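Local coordinates for molybdenum cofactor biosynthesis protein (Pyrococcus furiosus, PDB 1XI8) that belongs to the MoeA family and probably acts as a molybdopterin molybdotransferase, inserting molybdenum into molybdopterin during cofactor biosynthesis, at residues Q313-L316 and F317-A321. Residues are numbered along the deposited sequence; the frame is centred on the assembly and turned at random.
Sequences QFHL and FVKHA
The ring of Phe-314 packs against Val-318 and Lys-319, one turn later in helix 307-326 of the probable molybdopterin-binding domain, where the helix widens into a pi-type turn at 314-316. Its CG stands anti to the backbone N (chi1 180°), which swings the ring toward the helix's C-terminal end. One face then looks onto the backbone N of Lys-319, 4.0 Å above the ring plane and over its centre. The ring crosses the side chains of Val-318 and Lys-319 at about right angles: CE2 meets Val-318 CG1 at 3.5 Å, and CE1 meets Lys-319 CB at 3.7 Å. An alanine here is likely to open a gap beside Val-318 and the Lys-319 backbone, and would also give up the packing on Leu-223 and Leu-226 of helix 219-229. The wide turn appears in the bonding: Lys-319 N reaches Phe-314 O, five residues back, at 2.7 Å and almost straight (174°), whereas the bond from Phe-317 N to Gln-313 O is strongly bent. Beside this packing, the side chain of Lys-319 slants across that of His-315 and bends at chi3 (67°), which brings NZ to the imidazole edge, in the ring plane. Tyr-382 OH also bonds this ammonium. Phe-317 turns to helix 17-26, meeting Tyr-17 edge-to-face, and His-320 ND1 bonds Tyr-331. The lysine-histidine bond is weak, with NZ 3.3 Å from His-315 ND1.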
# COMPACT_ATOMS: atom_id res chain seq x y z
N GLN A 313 -7.01 12.08 -13.40
CA GLN A 313 -7.76 13.05 -12.63
C GLN A 313 -7.88 12.63 -11.17
O GLN A 313 -7.84 13.48 -10.27
CB GLN A 313 -9.14 13.28 -13.26
CG GLN A 313 -9.10 14.03 -14.59
CD GLN A 313 -10.43 14.00 -15.33
OE1 GLN A 313 -11.29 13.14 -15.10
NE2 GLN A 313 -10.60 14.95 -16.24
N PHE A 314 -8.01 11.33 -10.92
CA PHE A 314 -8.13 10.87 -9.53
C PHE A 314 -6.87 11.17 -8.74
O PHE A 314 -6.95 11.73 -7.64
CB PHE A 314 -8.47 9.38 -9.41
CG PHE A 314 -8.58 8.92 -7.99
CD1 PHE A 314 -7.45 8.55 -7.28
CD2 PHE A 314 -9.80 8.90 -7.34
CE1 PHE A 314 -7.54 8.14 -5.96
CE2 PHE A 314 -9.89 8.50 -6.02
CZ PHE A 314 -8.77 8.12 -5.33
N HIS A 315 -5.72 10.80 -9.29
CA HIS A 315 -4.43 11.01 -8.62
C HIS A 315 -4.01 12.48 -8.53
O HIS A 315 -3.39 12.88 -7.55
CB HIS A 315 -3.33 10.18 -9.28
CG HIS A 315 -3.35 8.74 -8.88
ND1 HIS A 315 -2.73 8.28 -7.73
CD2 HIS A 315 -3.92 7.66 -9.46
CE1 HIS A 315 -2.92 6.98 -7.63
NE2 HIS A 315 -3.63 6.58 -8.67
N LEU A 316 -4.34 13.28 -9.54
CA LEU A 316 -3.95 14.68 -9.51
C LEU A 316 -4.91 15.54 -8.68
O LEU A 316 -4.54 16.61 -8.22
CB LEU A 316 -3.79 15.23 -10.93
CG LEU A 316 -2.70 14.61 -11.81
CD1 LEU A 316 -2.57 15.39 -13.09
CD2 LEU A 316 -1.37 14.57 -11.10
N PHE A 317 -6.13 15.05 -8.47
CA PHE A 317 -7.13 15.83 -7.74
C PHE A 317 -7.88 15.09 -6.62
O PHE A 317 -7.82 15.49 -5.46
CB PHE A 317 -8.15 16.42 -8.72
CG PHE A 317 -7.64 17.58 -9.52
CD1 PHE A 317 -7.19 17.41 -10.82
CD2 PHE A 317 -7.62 18.86 -8.97
CE1 PHE A 317 -6.72 18.48 -11.55
CE2 PHE A 317 -7.16 19.93 -9.70
CZ PHE A 317 -6.71 19.74 -11.00
N VAL A 318 -8.61 14.03 -6.97
CA VAL A 318 -9.53 13.38 -6.02
C VAL A 318 -8.82 12.78 -4.79
O VAL A 318 -9.26 12.96 -3.65
CB VAL A 318 -10.45 12.35 -6.73
CG1 VAL A 318 -11.37 11.67 -5.74
CG2 VAL A 318 -11.26 13.06 -7.81
N LYS A 319 -7.72 12.07 -5.04
CA LYS A 319 -6.87 11.54 -3.97
C LYS A 319 -6.51 12.63 -2.94
O LYS A 319 -6.51 12.38 -1.74
CB LYS A 319 -5.60 10.95 -4.58
CG LYS A 319 -4.61 10.40 -3.58
CD LYS A 319 -3.41 9.74 -4.29
CE LYS A 319 -2.55 10.76 -5.04
NZ LYS A 319 -1.26 10.20 -5.55
N HIS A 320 -6.20 13.83 -3.42
CA HIS A 320 -5.77 14.90 -2.54
C HIS A 320 -6.95 15.49 -1.78
O HIS A 320 -6.81 15.83 -0.60
CB HIS A 320 -5.00 15.99 -3.30
CG HIS A 320 -3.76 15.49 -3.96
ND1 HIS A 320 -2.69 15.00 -3.25
CD2 HIS A 320 -3.42 15.40 -5.27
CE1 HIS A 320 -1.74 14.62 -4.09
NE2 HIS A 320 -2.16 14.86 -5.32
N ALA A 321 -8.09 15.60 -2.45
CA ALA A 321 -9.33 16.06 -1.84
C ALA A 321 -9.79 15.11 -0.74
O ALA A 321 -10.30 15.54 0.28
CB ALA A 321 -10.41 16.20 -2.88